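Local coordinates for flavin reductase domain protein, FMN-binding (Shewanella baltica, PDB 3HMZ), which binds flavin mononucleotide and probably acts as a flavin-dependent oxidoreductase that uses NADH or NADPH, at residues 136-141 / 149-154; 34-39 / 72-77; 79-84 / 130-135. All blocks are in the same frame, centred on the assembly; numbering follows the deposited sequence.

Interaction 1. Residues 136-141 / 149-154; sequences KLIPEP and LFIAEV
With CG of Leu137 turned opposite its backbone N (chi1 -176°), methyl CD1 is carried across to the partner strand, while Phe150 sets its CG beside its own N (chi1 -69°), a rotation that leaves a ring edge facing that methyl. Leu137 CD1 lies in the plane of the ring, 3.7 Å from Phe150 CD2, and the same methyl rests 3.4 Å from Ile151 O. Ile138 sends CD1 over the other face of the sheet to within 4.0 Å of Ile151 CG2, the two side chains slanting across each other. The backbones between them form an antiparallel ladder. Lys136 and Glu153 form a hydrogen-bonded pair: Lys136 N gives a straight bond of 2.8 Å (170° at the hydrogen) to Glu153 O, and Glu153 N returns one of 2.9 Å to Lys136 O. Between Leu137 and Ala152 the strands close up, and methyl CB of Ala152 sits 3.3 Å from Lys136 O. Ile138 N still reaches Ile151 O, but beyond it the strands part and a water takes over, donating to Ile138 O and accepting from Ile151 N, so that both backbone groups keep a partner as the pairing opens. Glu140 stands at the N-cap position of helix 141-147; its carboxylate OE2 bonds Tyr147 OH of the second subunit, whose Tyr147 also packs on Ile138 and Ile151. Phe150 is buried, packed on Arg71 and Glu75 of helix 69-77, with its side chain about 8 Å from the bound FMN. Strands 131-138 and 149-160 are thus neighbouring antiparallel strands linked by helix 141-147, at the subunit interface of this FMN-binding beta fold.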
loop_
_atom_site.group_PDB
_atom_site.type_symbol
_atom_site.label_atom_id
_atom_site.label_comp_id
_atom_site.label_asym_id
_atom_site.label_seq_id
_atom_site.Cartn_x
_atom_site.Cartn_y
_atom_site.Cartn_z
ATOM N N LYS A 136 7.682 -16.857 1.154
ATOM C CA LYS A 136 9.032 -17.396 1.051
ATOM C C LYS A 136 9.902 -16.262 0.512
ATOM O O LYS A 136 9.697 -15.798 -0.609
ATOM C CB LYS A 136 9.093 -18.587 0.113
ATOM C CG LYS A 136 10.503 -19.232 -0.019
ATOM C CD LYS A 136 10.456 -20.330 -1.037
ATOM C CE LYS A 136 11.824 -21.004 -1.123
ATOM N NZ LYS A 136 11.844 -22.028 -2.220
ATOM N N LEU A 137 10.875 -15.855 1.304
ATOM C CA LEU A 137 11.816 -14.823 0.913
ATOM C C LEU A 137 12.584 -15.178 -0.367
ATOM O O LEU A 137 13.027 -16.305 -0.533
ATOM C CB LEU A 137 12.840 -14.559 2.034
ATOM C CG LEU A 137 13.870 -13.429 1.856
ATOM C CD1 LEU A 137 13.177 -12.046 1.775
ATOM C CD2 LEU A 137 14.943 -13.478 2.953
ATOM N N ILE A 138 12.704 -14.208 -1.252
ATOM C CA ILE A 138 13.594 -14.281 -2.429
ATOM C C ILE A 138 14.783 -13.392 -2.039
ATOM O O ILE A 138 14.679 -12.168 -2.112
ATOM C CB ILE A 138 12.936 -13.772 -3.700
ATOM C CG1 ILE A 138 11.701 -14.588 -4.021
ATOM C CG2 ILE A 138 14.003 -13.819 -4.888
ATOM C CD1 ILE A 138 10.905 -14.049 -5.166
ATOM N N PRO A 139 15.922 -13.983 -1.609
ATOM C CA PRO A 139 17.001 -13.132 -1.103
ATOM C C PRO A 139 17.561 -12.153 -2.128
ATOM O O PRO A 139 17.836 -12.549 -3.257
ATOM C CB PRO A 139 18.067 -14.150 -0.656
ATOM C CG PRO A 139 17.301 -15.395 -0.389
ATOM C CD PRO A 139 16.231 -15.420 -1.431
ATOM N N GLU A 140 17.660 -10.884 -1.734
ATOM C CA GLU A 140 18.152 -9.796 -2.578
ATOM C C GLU A 140 19.052 -8.969 -1.701
ATOM O O GLU A 140 18.623 -7.988 -1.112
ATOM C CB GLU A 140 16.968 -9.003 -3.148
ATOM C CG GLU A 140 16.170 -9.720 -4.212
ATOM C CD GLU A 140 16.874 -9.847 -5.541
ATOM O OE1 GLU A 140 17.913 -9.167 -5.735
ATOM O OE2 GLU A 140 16.411 -10.635 -6.382
ATOM N N PRO A 141 20.359 -9.365 -1.577
ATOM C CA PRO A 141 21.229 -8.655 -0.657
ATOM C C PRO A 141 21.287 -7.150 -0.754
ATOM O O PRO A 141 21.219 -6.485 0.261
ATOM C CB PRO A 141 22.615 -9.270 -0.936
ATOM C CG PRO A 141 22.277 -10.642 -1.381
ATOM C CD PRO A 141 21.022 -10.529 -2.191
ATOM N N LEU A 149 14.477 -3.436 1.943
ATOM C CA LEU A 149 13.367 -3.884 1.082
ATOM C C LEU A 149 13.486 -5.365 0.822
ATOM O O LEU A 149 14.478 -5.832 0.234
ATOM C CB LEU A 149 13.425 -3.096 -0.212
ATOM C CG LEU A 149 12.392 -3.353 -1.306
ATOM C CD1 LEU A 149 10.976 -3.089 -0.749
ATOM C CD2 LEU A 149 12.698 -2.537 -2.538
ATOM N N PHE A 150 12.439 -6.093 1.198
ATOM C CA PHE A 150 12.380 -7.527 1.113
ATOM C C PHE A 150 11.308 -7.938 0.127
ATOM O O PHE A 150 10.246 -7.336 0.110
ATOM C CB PHE A 150 12.091 -8.109 2.508
ATOM C CG PHE A 150 13.232 -7.931 3.471
ATOM C CD1 PHE A 150 13.513 -6.726 4.037
ATOM C CD2 PHE A 150 14.029 -9.026 3.807
ATOM C CE1 PHE A 150 14.599 -6.545 4.877
ATOM C CE2 PHE A 150 15.103 -8.877 4.687
ATOM C CZ PHE A 150 15.401 -7.645 5.208
ATOM N N ILE A 151 11.615 -8.908 -0.717
ATOM C CA ILE A 151 10.730 -9.481 -1.733
ATOM C C ILE A 151 10.450 -10.917 -1.381
ATOM O O ILE A 151 11.381 -11.672 -1.047
ATOM C CB ILE A 151 11.382 -9.381 -3.150
ATOM C CG1 ILE A 151 11.437 -7.906 -3.571
ATOM C CG2 ILE A 151 10.592 -10.209 -4.179
ATOM C CD1 ILE A 151 12.276 -7.664 -4.813
ATOM N N ALA A 152 9.182 -11.311 -1.499
ATOM C CA ALA A 152 8.824 -12.697 -1.255
ATOM C C ALA A 152 7.814 -13.249 -2.227
ATOM O O ALA A 152 6.982 -12.502 -2.736
ATOM C CB ALA A 152 8.265 -12.884 0.196
ATOM N N GLU A 153 7.887 -14.563 -2.442
ATOM C CA GLU A 153 6.848 -15.252 -3.179
ATOM C C GLU A 153 5.767 -15.660 -2.167
ATOM O O GLU A 153 6.065 -16.120 -1.065
ATOM C CB GLU A 153 7.397 -16.466 -3.928
ATOM C CG GLU A 153 6.373 -17.456 -4.437
ATOM C CD GLU A 153 6.908 -18.280 -5.627
ATOM O OE1 GLU A 153 8.168 -18.347 -5.810
ATOM O OE2 GLU A 153 6.068 -18.780 -6.398
ATOM N N VAL A 154 4.515 -15.480 -2.552
ATOM C CA VAL A 154 3.376 -15.908 -1.711
ATOM C C VAL A 154 3.109 -17.353 -2.152
ATOM O O VAL A 154 2.832 -17.627 -3.348
ATOM C CB VAL A 154 2.162 -15.019 -1.922
ATOM C CG1 VAL A 154 0.949 -15.623 -1.215
ATOM C CG2 VAL A 154 2.475 -13.591 -1.440
HETATM O O HOH W 1 14.370 -9.771 -0.774
#

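Interaction 2. Residues 34-39 / 72-77; sequences VSARSQ and EFIEQS
Phe73 can be followed outward from the helix into the strand. Its CB lies 3.9 Å from the methyl CB of Ala36. CG and CD1 come next, and Ser38 CB sits over them, resting on one ring face 3.5 Å above the plane and displaced toward the rim, a CH-pi contact. On the CD2 side the ring turns its edge to Ala36 O, which lies near the ring plane 3.8 Å from Phe73 CD2. The ring reaches this place because CG stands beside the backbone N of Phe73 (chi1 -76°), and Ile41, Asn43 and Leu101 pack around it as well.

Ser38 also supplies the polar link. From the same CB that covers the ring, its hydroxyl OG donates to Gln76 OE1 at 2.6 Å, the donor tilted 21° from the carbonyl plane; the extended Gln76 chain is one of two modelled conformers, so the link may be made only part of the time. Deeper along the strand, Ala36 CB meets Ile74 CG1, and Ile74 CD1 goes on to Val34 CG1 at 3.8 Å, the two side chains crossing at about a right angle. Toward the end of the helix Ser77 folds back: its OG and N grip Phe73 O from opposite faces of that carbonyl. A water donates to Ser77 OG and accepts from Arg37 N, tying helix to strand, while the Arg37 guanidinium turns elsewhere, to Asp42, Glu117 and Asp122.

Helix 69-77 is thereby packed against strand 32-38, at 56° between the short segments. The side chain of Phe73 is about 4 Å from those of Lys69 and Asn43, both FMN-binding, so this helix-on-sheet packing borders the cofactor pocket of the flavin reductase-like domain.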
loop_
_atom_site.group_PDB
_atom_site.type_symbol
_atom_site.label_atom_id
_atom_site.label_comp_id
_atom_site.label_asym_id
_atom_site.label_seq_id
_atom_site.Cartn_x
_atom_site.Cartn_y
_atom_site.Cartn_z
ATOM N N VAL A 34 3.334 -8.668 10.314
ATOM C CA VAL A 34 4.392 -9.548 9.801
ATOM C C VAL A 34 4.748 -10.493 10.941
ATOM O O VAL A 34 5.082 -10.062 12.046
ATOM C CB VAL A 34 5.665 -8.768 9.371
ATOM C CG1 VAL A 34 6.710 -9.723 8.721
ATOM C CG2 VAL A 34 5.279 -7.566 8.452
ATOM N N SER A 35 4.619 -11.787 10.695
ATOM C CA SER A 35 5.048 -12.784 11.692
ATOM C C SER A 35 6.099 -13.721 11.137
ATOM O O SER A 35 6.128 -14.031 9.936
ATOM C CB SER A 35 3.849 -13.535 12.228
ATOM O OG SER A 35 3.204 -14.244 11.187
ATOM N N ALA A 36 6.924 -14.241 12.050
ATOM C CA ALA A 36 8.027 -15.106 11.660
ATOM C C ALA A 36 8.470 -15.932 12.853
ATOM O O ALA A 36 8.169 -15.582 13.998
ATOM C CB ALA A 36 9.217 -14.266 11.070
ATOM N N ARG A 37 9.181 -17.004 12.533
ATOM C CA ARG A 37 9.723 -17.929 13.501
ATOM C C ARG A 37 11.207 -18.183 13.246
ATOM O O ARG A 37 11.619 -18.370 12.108
ATOM C CB ARG A 37 8.980 -19.239 13.368
ATOM C CG ARG A 37 9.387 -20.335 14.371
ATOM C CD ARG A 37 8.485 -21.528 14.174
ATOM N NE ARG A 37 7.135 -21.222 14.674
ATOM C CZ ARG A 37 6.058 -21.994 14.586
ATOM N NH1 ARG A 37 6.073 -23.172 13.992
ATOM N NH2 ARG A 37 4.932 -21.563 15.132
ATOM N N SER A 38 11.983 -18.238 14.320
ATOM C CA SER A 38 13.405 -18.592 14.186
ATOM C C SER A 38 13.802 -19.358 15.442
ATOM O O SER A 38 13.564 -18.881 16.560
ATOM C CB SER A 38 14.284 -17.384 14.017
ATOM O OG SER A 38 15.640 -17.806 13.753
ATOM N N GLN A 39 14.376 -20.546 15.218
ATOM C CA GLN A 39 14.838 -21.437 16.286
ATOM C C GLN A 39 13.743 -21.613 17.352
ATOM O O GLN A 39 13.964 -21.518 18.568
ATOM C CB GLN A 39 16.196 -20.952 16.816
ATOM C CG GLN A 39 17.280 -21.061 15.756
ATOM C CD GLN A 39 17.402 -22.473 15.191
ATOM O OE1 GLN A 39 17.527 -22.667 13.981
ATOM N NE2 GLN A 39 17.329 -23.467 16.068
ATOM N N GLU A 72 15.402 -9.945 11.684
ATOM C CA GLU A 72 16.425 -10.967 12.000
ATOM C C GLU A 72 15.881 -12.378 11.771
ATOM O O GLU A 72 16.523 -13.225 11.144
ATOM C CB GLU A 72 16.894 -10.789 13.436
ATOM C CG GLU A 72 17.976 -11.773 13.898
ATOM C CD GLU A 72 18.273 -11.583 15.348
ATOM O OE1 GLU A 72 18.509 -10.413 15.726
ATOM O OE2 GLU A 72 18.203 -12.616 16.095
ATOM N N PHE A 73 14.665 -12.616 12.255
ATOM C CA PHE A 73 14.037 -13.926 12.092
ATOM C C PHE A 73 13.830 -14.280 10.634
ATOM O O PHE A 73 14.001 -15.444 10.237
ATOM C CB PHE A 73 12.702 -13.968 12.846
ATOM C CG PHE A 73 12.803 -14.112 14.331
ATOM C CD1 PHE A 73 14.024 -13.981 15.041
ATOM C CD2 PHE A 73 11.635 -14.345 15.065
ATOM C CE1 PHE A 73 14.051 -14.136 16.418
ATOM C CE2 PHE A 73 11.679 -14.487 16.465
ATOM C CZ PHE A 73 12.885 -14.354 17.127
ATOM N N ILE A 74 13.382 -13.283 9.848
ATOM C CA ILE A 74 13.193 -13.486 8.407
ATOM C C ILE A 74 14.512 -13.798 7.674
ATOM O O ILE A 74 14.557 -14.666 6.822
ATOM C CB ILE A 74 12.418 -12.319 7.779
ATOM C CG1 ILE A 74 10.985 -12.385 8.330
ATOM C CG2 ILE A 74 12.403 -12.436 6.259
ATOM C CD1 ILE A 74 10.085 -11.191 7.968
ATOM N N GLU A 75 15.565 -13.081 8.039
ATOM C CA GLU A 75 16.883 -13.307 7.444
ATOM C C GLU A 75 17.380 -14.700 7.777
ATOM O O GLU A 75 17.960 -15.351 6.920
ATOM C CB GLU A 75 17.863 -12.266 7.944
ATOM C CG GLU A 75 17.626 -10.857 7.366
ATOM C CD GLU A 75 18.334 -9.756 8.127
ATOM O OE1 GLU A 75 18.690 -9.943 9.315
ATOM O OE2 GLU A 75 18.523 -8.669 7.547
ATOM N N GLN A 76 17.107 -15.154 8.994
ATOM C CA GLN A 76 17.552 -16.468 9.437
ATOM C C GLN A 76 16.722 -17.600 8.830
ATOM O O GLN A 76 17.253 -18.589 8.393
ATOM C CB GLN A 76 17.566 -16.527 10.964
ATOM C CG GLN A 76 18.603 -15.619 11.610
ATOM C CD GLN A 76 18.425 -15.434 13.121
ATOM O OE1 GLN A 76 17.417 -15.842 13.719
ATOM N NE2 GLN A 76 19.422 -14.813 13.749
ATOM N N SER A 77 15.393 -17.450 8.789
ATOM C CA SER A 77 14.527 -18.521 8.318
ATOM C C SER A 77 14.085 -18.497 6.857
ATOM O O SER A 77 13.690 -19.534 6.326
ATOM C CB SER A 77 13.275 -18.570 9.210
ATOM O OG SER A 77 12.443 -17.447 8.931
HETATM O O HOH W 2 9.788 -17.779 9.879
#

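Interaction 3. Residues 79-84 / 130-135; sequences MFVIQV and SAWLAC
Ser130 opens the contact with Val84: its N bonds Val84 O at 2.9 Å. Ala131 follows, its O accepting from Val84 N while its CB meets Val84 CG2. At Trp132 the indole sets an edge toward Gln83, whose OE1 lies in the ring plane 3.4 Å from Trp132 CD1, with amide and indole planes 86° apart. Val126 holds two polar atoms here, its N donating to Gln83 OE1 and its O accepting from Trp132 NE1; Gln83 NE2 donates to Ser35 OG and Leu33 O. Leu133 pairs with Ile82, Leu133 N bonding Ile82 O at 2.7 Å, and Ile82 N reaching Leu133 O in return. Ala134 lies across from Val81. Cys135 closes the run: its CB stands 3.6 Å above the centre of the Phe80 ring, and SG, beside its own N (chi1 -61°), is oblique to that ring and 4.0 Å from Ile82 CG1. The backbones of Phe80 and Cys135 exchange two bonds, completing an antiparallel ladder between neighbouring strands 79-84 and 131-138 of the split beta-barrel characteristic of this FMN-binding family.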
loop_
_atom_site.group_PDB
_atom_site.type_symbol
_atom_site.label_atom_id
_atom_site.label_comp_id
_atom_site.label_asym_id
_atom_site.label_seq_id
_atom_site.Cartn_x
_atom_site.Cartn_y
_atom_site.Cartn_z
HETATM N N MSE A 79 11.350 -17.242 5.715
HETATM C CA MSE A 79 9.898 -17.444 5.654
HETATM C C MSE A 79 9.205 -16.482 6.612
HETATM O O MSE A 79 9.734 -16.140 7.655
HETATM C CB MSE A 79 9.542 -18.864 6.118
HETATM C CG MSE A 79 10.088 -20.015 5.296
HETATM SE SE MSE A 79 9.224 -20.188 3.581
HETATM C CE MSE A 79 7.348 -20.282 4.020
ATOM N N PHE A 80 7.986 -16.088 6.255
ATOM C CA PHE A 80 7.174 -15.248 7.132
ATOM C C PHE A 80 5.726 -15.305 6.671
ATOM O O PHE A 80 5.410 -15.845 5.607
ATOM C CB PHE A 80 7.712 -13.804 7.206
ATOM C CG PHE A 80 7.825 -13.104 5.871
ATOM C CD1 PHE A 80 8.978 -13.246 5.083
ATOM C CD2 PHE A 80 6.836 -12.221 5.447
ATOM C CE1 PHE A 80 9.113 -12.587 3.892
ATOM C CE2 PHE A 80 6.973 -11.537 4.243
ATOM C CZ PHE A 80 8.126 -11.715 3.464
ATOM N N VAL A 81 4.856 -14.736 7.509
ATOM C CA VAL A 81 3.446 -14.607 7.179
ATOM C C VAL A 81 3.125 -13.096 7.200
ATOM O O VAL A 81 3.585 -12.324 8.069
ATOM C CB VAL A 81 2.500 -15.354 8.145
ATOM C CG1 VAL A 81 1.006 -15.098 7.793
ATOM C CG2 VAL A 81 2.813 -16.865 8.173
ATOM N N ILE A 82 2.358 -12.703 6.188
ATOM C CA ILE A 82 1.739 -11.358 6.111
ATOM C C ILE A 82 0.257 -11.597 6.342
ATOM O O ILE A 82 -0.361 -12.448 5.707
ATOM C CB ILE A 82 1.952 -10.697 4.746
ATOM C CG1 ILE A 82 3.449 -10.402 4.527
ATOM C CG2 ILE A 82 1.114 -9.419 4.587
ATOM C CD1 ILE A 82 4.051 -9.428 5.538
ATOM N N GLN A 83 -0.311 -10.870 7.288
ATOM C CA GLN A 83 -1.720 -11.024 7.603
ATOM C C GLN A 83 -2.370 -9.673 7.825
ATOM O O GLN A 83 -1.726 -8.720 8.228
ATOM C CB GLN A 83 -1.936 -11.977 8.796
ATOM C CG GLN A 83 -1.124 -11.661 10.055
ATOM C CD GLN A 83 -0.100 -12.697 10.355
ATOM O OE1 GLN A 83 -0.486 -13.819 10.730
ATOM N NE2 GLN A 83 1.187 -12.344 10.235
ATOM N N VAL A 84 -3.658 -9.618 7.518
ATOM C CA VAL A 84 -4.439 -8.392 7.525
ATOM C C VAL A 84 -5.227 -8.284 8.816
ATOM O O VAL A 84 -6.204 -9.022 8.996
ATOM C CB VAL A 84 -5.380 -8.354 6.291
ATOM C CG1 VAL A 84 -6.148 -7.056 6.264
ATOM C CG2 VAL A 84 -4.578 -8.502 4.951
ATOM N N SER A 130 -8.216 -11.088 9.168
ATOM C CA SER A 130 -9.127 -11.410 8.078
ATOM C C SER A 130 -8.499 -12.280 6.988
ATOM O O SER A 130 -9.225 -12.932 6.254
ATOM C CB SER A 130 -9.721 -10.151 7.471
ATOM O OG SER A 130 -8.704 -9.329 6.981
ATOM N N ALA A 131 -7.177 -12.216 6.845
ATOM C CA ALA A 131 -6.498 -12.906 5.759
ATOM C C ALA A 131 -5.048 -13.109 6.114
ATOM O O ALA A 131 -4.481 -12.326 6.897
ATOM C CB ALA A 131 -6.610 -12.051 4.455
ATOM N N TRP A 132 -4.459 -14.172 5.542
ATOM C CA TRP A 132 -3.086 -14.564 5.790
ATOM C C TRP A 132 -2.436 -15.016 4.486
ATOM O O TRP A 132 -3.074 -15.708 3.688
ATOM C CB TRP A 132 -3.015 -15.731 6.763
ATOM C CG TRP A 132 -3.740 -15.544 8.069
ATOM C CD1 TRP A 132 -3.187 -15.179 9.260
ATOM C CD2 TRP A 132 -5.135 -15.754 8.318
ATOM N NE1 TRP A 132 -4.156 -15.106 10.233
ATOM C CE2 TRP A 132 -5.363 -15.445 9.676
ATOM C CE3 TRP A 132 -6.212 -16.118 7.521
ATOM C CZ2 TRP A 132 -6.610 -15.543 10.243
ATOM C CZ3 TRP A 132 -7.440 -16.219 8.074
ATOM C CH2 TRP A 132 -7.635 -15.927 9.430
ATOM N N LEU A 133 -1.172 -14.631 4.303
ATOM C CA LEU A 133 -0.374 -14.988 3.158
ATOM C C LEU A 133 0.958 -15.572 3.661
ATOM O O LEU A 133 1.727 -14.867 4.339
ATOM C CB LEU A 133 -0.123 -13.767 2.276
ATOM C CG LEU A 133 -1.352 -13.021 1.710
ATOM C CD1 LEU A 133 -1.938 -11.967 2.659
ATOM C CD2 LEU A 133 -0.996 -12.344 0.358
ATOM N N ALA A 134 1.217 -16.846 3.350
ATOM C CA ALA A 134 2.496 -17.509 3.677
ATOM C C ALA A 134 3.515 -17.103 2.600
ATOM O O ALA A 134 3.230 -17.217 1.411
ATOM C CB ALA A 134 2.321 -18.976 3.720
ATOM N N CYS A 135 4.682 -16.638 3.046
ATOM C CA CYS A 135 5.677 -16.029 2.170
ATOM C C CYS A 135 7.048 -16.674 2.309
ATOM O O CYS A 135 7.505 -16.981 3.401
ATOM C CB CYS A 135 5.825 -14.550 2.504
ATOM S SG CYS A 135 4.321 -13.578 2.287
#

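In the fold
Interaction 3 is the core of the set: an almost wholly buried ladder whose centre is about 5 Å from the centre of the chain, built of backbone bonds and apolar packing. Interaction 1 continues along the same strand, 131-138, to its frayed end, where a water and the second subunit take part; the two meet where Ala152 CB packs on Phe80 and Cys135. Interaction 2, likewise largely buried, differs in kind, for a helix covers the sheet and a serine–glutamine bond and a bridging water supplement its apolar contacts. It joins interaction 3 through adjacent strands, Ser35 O facing Val81 N at 2.8 Å and Ile74 CD1 packing on Phe80 CB.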